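Local coordinates for protein malonyl CoA reductase (malonate semialdehyde-forming) (Sulfolobus tokodaii, PDB 2EP5) that probably catalyses the NADPH-dependent reduction of malonyl-CoA to malonate semialdehyde and belongs to the aspartate-semialdehyde dehydrogenase family, at residues Q18-K22 / V50-Q55; K41-K47 / V62-V68. All coordinates share one frame; numbering follows the deposited sequence.

Contact 1 of 2, residues Q18-K22 / V50-Q55; sequences QKMVK and VKWIEQ
Helix 15-24 of the Rossmann-type NAD-binding domain meets the loop 50-55 through Q18, K19 and K22 on one side and W52 and E54 on the other. The polar part is a salt-bridge network centred on the E54 carboxylate. K22 NZ donates to E54 OE1 at 2.8 Å, nearly along the C-O axis. The K22 chain leaves the helix extended and then bends at chi3 (70°), which brings its ammonium onto this oxygen. K19 NZ lies 3.5 Å from the same E54 OE1, a longer salt bridge. The K19 side chain crosses that of E54 at about a right angle, with K19 CE 3.2 Å from E54 OE2. Were E54 an alanine, K19 and K22 would probably lose their shared acid and their ends would be freer to move.

Beside this network, Q18 lies over the W52 indole. The Q18 amide is nearly parallel to the W52 ring, 7° apart, and offset toward the rim of one face. Q18 CB packs against W52 CZ3 at 3.7 Å and equally against CG of E54. Helix 15-24 directly follows the first strand and its glycine-rich turn, the arrangement typical of a Rossmann dinucleotide-binding fold.

Contact 2 of 2, residues K41-K47 / V62-V68; sequences KIGKKYK and VQDLPIV
K45 and K47 both reach D64, and the K45 side chain runs along the opposite backbone to get there. K45 CB is 3.8 Å from Q63 O. K45 CG passes D64 O at 3.5 Å. K45 CD then comes to 3.1 Å from D64 OD1, and K45 CE stays beside that oxygen. The chain ends with K45 NZ donating to D64 OD1 at 3.0 Å, from 61° out of the carboxylate plane. K47 NZ donates to the same D64 OD1 at 3.2 Å, but on the syn side and only 17° out of plane. Two ammonium groups thus grip one oxygen from different directions, which would probably favour the charged carboxylate. D64 OD2 takes a weak hydrogen bond from Q63 NE2.

The backbones pair beside this network. A type II turn from K41 to K44 leads into a single antiparallel bridge between K45 and P66. Segment 41-47 flanks 67-68, the outermost strand within this chain of the parallel Rossmann sheet, which bonds on to strand 30-36 through V68 and V35. G43 N donates to I67 O, and I67 N to K44 O. Further along, Y46 N meets L65 O, and K47 N uses an in-plane lone pair of Q63 O at 2.8 Å.

Inside, with chi1 at -176°, CG of Y46 points opposite to its own amide N and the ring is carried into the domain past I67. I67 CD1 lies at the ring edge, 3.9 Å from Y46 CD1. The Y46 hydroxyl is hydrogen-bonded to S12 O.

From the N terminus the chain first forms segment 18-22, on helix 15-24, and then strand 30-36. Next come 41-47 and, after helix 46-49, the loop 50-55. Contact 1 closes here, over 27 intervening residues that include the strand and the whole of 41-47. The chain then returns through helix 60-63 to 62-68, closing contact 2 over 14 residues. The segments alternate, so the two closures cross rather than nest. Y46 and V62 of contact 2 reach contact 1: V21 CG1 packs on V62 CG2 at 3.3 Å, and Y46 touches Q18, V21 and W52. Together they tie helix 15-24 and the edge of the parallel sheet to the connection between strands 30-36 and 67-68.

Contact 1 of 2, residues Q18-K22 / V50-Q55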
loop_
_atom_site.group_PDB
_atom_site.type_symbol
_atom_site.label_atom_id
_atom_site.label_comp_id
_atom_site.label_asym_id
_atom_site.label_seq_id
_atom_site.Cartn_x
_atom_site.Cartn_y
_atom_site.Cartn_z
ATOM N N GLN A 18 17.060 -14.666 -10.348
ATOM C CA GLN A 18 17.855 -14.256 -9.197
ATOM C C GLN A 18 17.638 -15.208 -8.030
ATOM O O GLN A 18 18.574 -15.516 -7.302
ATOM C CB GLN A 18 17.528 -12.809 -8.806
ATOM C CG GLN A 18 17.814 -11.811 -9.937
ATOM C CD GLN A 18 17.667 -10.362 -9.506
ATOM O OE1 GLN A 18 17.482 -9.466 -10.339
ATOM N NE2 GLN A 18 17.759 -10.120 -8.203
ATOM N N LYS A 19 16.409 -15.685 -7.854
ATOM C CA LYS A 19 16.121 -16.643 -6.785
ATOM C C LYS A 19 16.978 -17.896 -6.994
ATOM O O LYS A 19 17.607 -18.399 -6.066
ATOM C CB LYS A 19 14.648 -17.059 -6.803
ATOM C CG LYS A 19 13.767 -16.302 -5.835
ATOM C CD LYS A 19 14.061 -16.672 -4.384
ATOM C CE LYS A 19 13.390 -15.679 -3.446
ATOM N NZ LYS A 19 13.643 -15.985 -2.013
ATOM N N MET A 20 16.988 -18.398 -8.224
ATOM C CA MET A 20 17.753 -19.594 -8.540
ATOM C C MET A 20 19.248 -19.368 -8.344
ATOM O O MET A 20 19.943 -20.215 -7.787
ATOM C CB MET A 20 17.454 -20.037 -9.977
ATOM C CG MET A 20 16.016 -20.478 -10.168
ATOM S SD MET A 20 15.610 -20.937 -11.848
ATOM C CE MET A 20 16.204 -22.621 -11.896
ATOM N N VAL A 21 19.741 -18.226 -8.806
ATOM C CA VAL A 21 21.150 -17.909 -8.646
ATOM C C VAL A 21 21.495 -17.959 -7.162
ATOM O O VAL A 21 22.524 -18.514 -6.778
ATOM C CB VAL A 21 21.480 -16.509 -9.203
ATOM C CG1 VAL A 21 22.846 -16.045 -8.702
ATOM C CG2 VAL A 21 21.494 -16.549 -10.722
ATOM N N LYS A 22 20.623 -17.399 -6.326
ATOM C CA LYS A 22 20.869 -17.384 -4.884
ATOM C C LYS A 22 20.842 -18.778 -4.274
ATOM O O LYS A 22 21.668 -19.106 -3.425
ATOM C CB LYS A 22 19.849 -16.493 -4.165
ATOM C CG LYS A 22 20.213 -16.218 -2.713
ATOM C CD LYS A 22 19.219 -15.298 -2.012
ATOM C CE LYS A 22 17.875 -15.985 -1.771
ATOM N NZ LYS A 22 16.888 -15.075 -1.108
ATOM N N VAL A 50 22.974 -7.515 -14.071
ATOM C CA VAL A 50 21.767 -7.669 -13.277
ATOM C C VAL A 50 21.470 -6.501 -12.345
ATOM O O VAL A 50 22.364 -5.784 -11.902
ATOM C CB VAL A 50 21.828 -8.951 -12.418
ATOM C CG1 VAL A 50 22.883 -8.797 -11.332
ATOM C CG2 VAL A 50 20.463 -9.237 -11.797
ATOM N N LYS A 51 20.185 -6.326 -12.072
ATOM C CA LYS A 51 19.685 -5.310 -11.160
ATOM C C LYS A 51 19.217 -6.168 -9.989
ATOM O O LYS A 51 18.055 -6.578 -9.934
ATOM C CB LYS A 51 18.501 -4.575 -11.788
ATOM C CG LYS A 51 18.804 -3.176 -12.291
ATOM C CD LYS A 51 18.812 -2.167 -11.139
ATOM C CE LYS A 51 18.814 -0.732 -11.665
ATOM N NZ LYS A 51 18.759 0.293 -10.582
ATOM N N TRP A 52 20.142 -6.459 -9.078
ATOM C CA TRP A 52 19.857 -7.303 -7.927
ATOM C C TRP A 52 18.594 -6.874 -7.196
ATOM O O TRP A 52 18.433 -5.717 -6.792
ATOM C CB TRP A 52 21.045 -7.315 -6.970
ATOM C CG TRP A 52 21.055 -8.482 -6.038
ATOM C CD1 TRP A 52 21.152 -8.439 -4.682
ATOM C CD2 TRP A 52 21.025 -9.871 -6.395
ATOM N NE1 TRP A 52 21.190 -9.714 -4.165
ATOM C CE2 TRP A 52 21.113 -10.612 -5.195
ATOM C CE3 TRP A 52 20.933 -10.562 -7.610
ATOM C CZ2 TRP A 52 21.110 -12.013 -5.174
ATOM C CZ3 TRP A 52 20.932 -11.958 -7.588
ATOM C CH2 TRP A 52 21.020 -12.667 -6.379
ATOM N N ILE A 53 17.701 -7.839 -7.022
ATOM C CA ILE A 53 16.422 -7.606 -6.385
ATOM C C ILE A 53 16.234 -8.505 -5.172
ATOM O O ILE A 53 15.320 -8.300 -4.381
ATOM C CB ILE A 53 15.293 -7.844 -7.424
ATOM C CG1 ILE A 53 14.469 -6.571 -7.566
ATOM C CG2 ILE A 53 14.468 -9.084 -7.068
ATOM C CD1 ILE A 53 15.267 -5.386 -8.049
ATOM N N GLU A 54 17.106 -9.498 -5.033
ATOM C CA GLU A 54 17.045 -10.437 -3.918
ATOM C C GLU A 54 17.603 -9.848 -2.630
ATOM O O GLU A 54 18.099 -8.722 -2.603
ATOM C CB GLU A 54 17.828 -11.711 -4.246
ATOM C CG GLU A 54 17.105 -12.702 -5.143
ATOM C CD GLU A 54 15.868 -13.296 -4.494
ATOM O OE1 GLU A 54 15.953 -13.748 -3.333
ATOM O OE2 GLU A 54 14.810 -13.322 -5.154
ATOM N N GLN A 55 17.525 -10.640 -1.565
ATOM C CA GLN A 55 18.025 -10.250 -0.253
ATOM C C GLN A 55 19.546 -10.250 -0.221
ATOM O O GLN A 55 20.188 -11.186 -0.704
ATOM C CB GLN A 55 17.483 -11.209 0.819
ATOM C CG GLN A 55 18.328 -11.321 2.101
ATOM C CD GLN A 55 19.446 -12.369 2.008
ATOM O OE1 GLN A 55 19.183 -13.566 1.845
ATOM N NE2 GLN A 55 20.694 -11.919 2.117
#

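Contact 2 of 2, residues K41-K47 / V62-V68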
loop_
_atom_site.group_PDB
_atom_site.type_symbol
_atom_site.label_atom_id
_atom_site.label_comp_id
_atom_site.label_asym_id
_atom_site.label_seq_id
_atom_site.Cartn_x
_atom_site.Cartn_y
_atom_site.Cartn_z
ATOM N N LYS A 41 23.914 -7.905 -23.012
ATOM C CA LYS A 41 24.617 -8.133 -21.751
ATOM C C LYS A 41 25.694 -9.214 -21.880
ATOM O O LYS A 41 26.561 -9.344 -21.015
ATOM C CB LYS A 41 23.620 -8.540 -20.664
ATOM C CG LYS A 41 22.458 -7.576 -20.486
ATOM C CD LYS A 41 21.373 -8.197 -19.609
ATOM C CE LYS A 41 20.124 -7.318 -19.505
ATOM N NZ LYS A 41 18.958 -8.083 -18.951
ATOM N N ILE A 42 25.629 -9.993 -22.957
ATOM C CA ILE A 42 26.596 -11.060 -23.191
ATOM C C ILE A 42 28.020 -10.508 -23.132
ATOM O O ILE A 42 28.326 -9.475 -23.736
ATOM C CB ILE A 42 26.347 -11.738 -24.565
ATOM C CG1 ILE A 42 24.939 -12.356 -24.592
ATOM C CG2 ILE A 42 27.410 -12.807 -24.827
ATOM C CD1 ILE A 42 24.476 -12.825 -25.973
ATOM N N GLY A 43 28.884 -11.190 -22.392
ATOM C CA GLY A 43 30.257 -10.739 -22.274
ATOM C C GLY A 43 30.534 -10.002 -20.976
ATOM O O GLY A 43 31.661 -10.005 -20.483
ATOM N N LYS A 44 29.509 -9.359 -20.425
ATOM C CA LYS A 44 29.654 -8.627 -19.175
ATOM C C LYS A 44 29.506 -9.597 -18.010
ATOM O O LYS A 44 28.937 -10.679 -18.164
ATOM C CB LYS A 44 28.578 -7.543 -19.056
ATOM C CG LYS A 44 28.523 -6.535 -20.197
ATOM C CD LYS A 44 29.764 -5.660 -20.272
ATOM C CE LYS A 44 29.525 -4.468 -21.203
ATOM N NZ LYS A 44 30.710 -3.579 -21.358
ATOM N N LYS A 45 30.026 -9.212 -16.849
ATOM C CA LYS A 45 29.920 -10.051 -15.657
ATOM C C LYS A 45 28.490 -9.965 -15.143
ATOM O O LYS A 45 27.812 -8.958 -15.343
ATOM C CB LYS A 45 30.886 -9.576 -14.563
ATOM C CG LYS A 45 32.345 -9.915 -14.826
ATOM C CD LYS A 45 33.241 -9.375 -13.728
ATOM C CE LYS A 45 34.666 -9.894 -13.870
ATOM N NZ LYS A 45 35.556 -9.367 -12.785
ATOM N N TYR A 46 28.038 -11.022 -14.480
ATOM C CA TYR A 46 26.687 -11.056 -13.946
ATOM C C TYR A 46 26.372 -9.819 -13.107
ATOM O O TYR A 46 25.292 -9.238 -13.228
ATOM C CB TYR A 46 26.487 -12.316 -13.100
ATOM C CG TYR A 46 25.074 -12.484 -12.592
ATOM C CD1 TYR A 46 24.027 -12.794 -13.467
ATOM C CD2 TYR A 46 24.772 -12.307 -11.240
ATOM C CE1 TYR A 46 22.713 -12.919 -13.007
ATOM C CE2 TYR A 46 23.465 -12.429 -10.771
ATOM C CZ TYR A 46 22.442 -12.733 -11.660
ATOM O OH TYR A 46 21.155 -12.847 -11.197
ATOM N N LYS A 47 27.316 -9.408 -12.263
ATOM C CA LYS A 47 27.099 -8.249 -11.404
ATOM C C LYS A 47 26.918 -6.953 -12.181
ATOM O O LYS A 47 26.301 -6.014 -11.694
ATOM C CB LYS A 47 28.257 -8.085 -10.423
ATOM C CG LYS A 47 29.554 -7.634 -11.068
ATOM C CD LYS A 47 30.692 -7.654 -10.065
ATOM C CE LYS A 47 31.987 -7.145 -10.687
ATOM N NZ LYS A 47 33.144 -7.329 -9.761
ATOM N N VAL A 62 28.873 -16.116 -7.924
ATOM C CA VAL A 62 28.180 -15.846 -9.184
ATOM C C VAL A 62 28.342 -14.430 -9.743
ATOM O O VAL A 62 28.171 -14.213 -10.943
ATOM C CB VAL A 62 26.660 -16.134 -9.060
ATOM C CG1 VAL A 62 26.436 -17.557 -8.578
ATOM C CG2 VAL A 62 26.014 -15.144 -8.105
ATOM N N GLN A 63 28.677 -13.471 -8.885
ATOM C CA GLN A 63 28.826 -12.085 -9.324
ATOM C C GLN A 63 29.743 -11.886 -10.528
ATOM O O GLN A 63 29.475 -11.035 -11.380
ATOM C CB GLN A 63 29.317 -11.201 -8.171
ATOM C CG GLN A 63 30.632 -11.635 -7.549
ATOM C CD GLN A 63 31.208 -10.585 -6.608
ATOM O OE1 GLN A 63 30.498 -10.029 -5.767
ATOM N NE2 GLN A 63 32.503 -10.317 -6.744
ATOM N N ASP A 64 30.818 -12.664 -10.605
ATOM C CA ASP A 64 31.748 -12.518 -11.718
ATOM C C ASP A 64 31.493 -13.452 -12.899
ATOM O O ASP A 64 32.160 -13.344 -13.929
ATOM C CB ASP A 64 33.192 -12.672 -11.225
ATOM C CG ASP A 64 33.653 -11.487 -10.380
ATOM O OD1 ASP A 64 33.511 -10.334 -10.838
ATOM O OD2 ASP A 64 34.163 -11.709 -9.261
ATOM N N LEU A 65 30.527 -14.358 -12.757
ATOM C CA LEU A 65 30.186 -15.287 -13.835
ATOM C C LEU A 65 29.870 -14.483 -15.092
ATOM O O LEU A 65 29.055 -13.559 -15.069
ATOM C CB LEU A 65 28.975 -16.143 -13.446
ATOM C CG LEU A 65 29.160 -17.115 -12.276
ATOM C CD1 LEU A 65 27.854 -17.830 -11.977
ATOM C CD2 LEU A 65 30.252 -18.121 -12.622
ATOM N N PRO A 66 30.512 -14.828 -16.216
ATOM C CA PRO A 66 30.278 -14.104 -17.469
ATOM C C PRO A 66 28.928 -14.457 -18.080
ATOM O O PRO A 66 28.473 -15.599 -17.969
ATOM C CB PRO A 66 31.444 -14.559 -18.338
ATOM C CG PRO A 66 31.552 -16.020 -17.954
ATOM C CD PRO A 66 31.392 -15.994 -16.434
ATOM N N ILE A 67 28.285 -13.472 -18.705
ATOM C CA ILE A 67 26.993 -13.694 -19.345
ATOM C C ILE A 67 27.247 -14.317 -20.722
ATOM O O ILE A 67 28.030 -13.803 -21.518
ATOM C CB ILE A 67 26.199 -12.370 -19.541
ATOM C CG1 ILE A 67 25.990 -11.656 -18.201
ATOM C CG2 ILE A 67 24.848 -12.670 -20.184
ATOM C CD1 ILE A 67 25.121 -12.410 -17.221
ATOM N N VAL A 68 26.592 -15.439 -20.986
ATOM C CA VAL A 68 26.742 -16.119 -22.261
ATOM C C VAL A 68 25.428 -16.061 -23.035
ATOM O O VAL A 68 24.380 -15.709 -22.487
ATOM C CB VAL A 68 27.157 -17.595 -22.056
ATOM C CG1 VAL A 68 28.512 -17.657 -21.356
ATOM C CG2 VAL A 68 26.106 -18.330 -21.227
#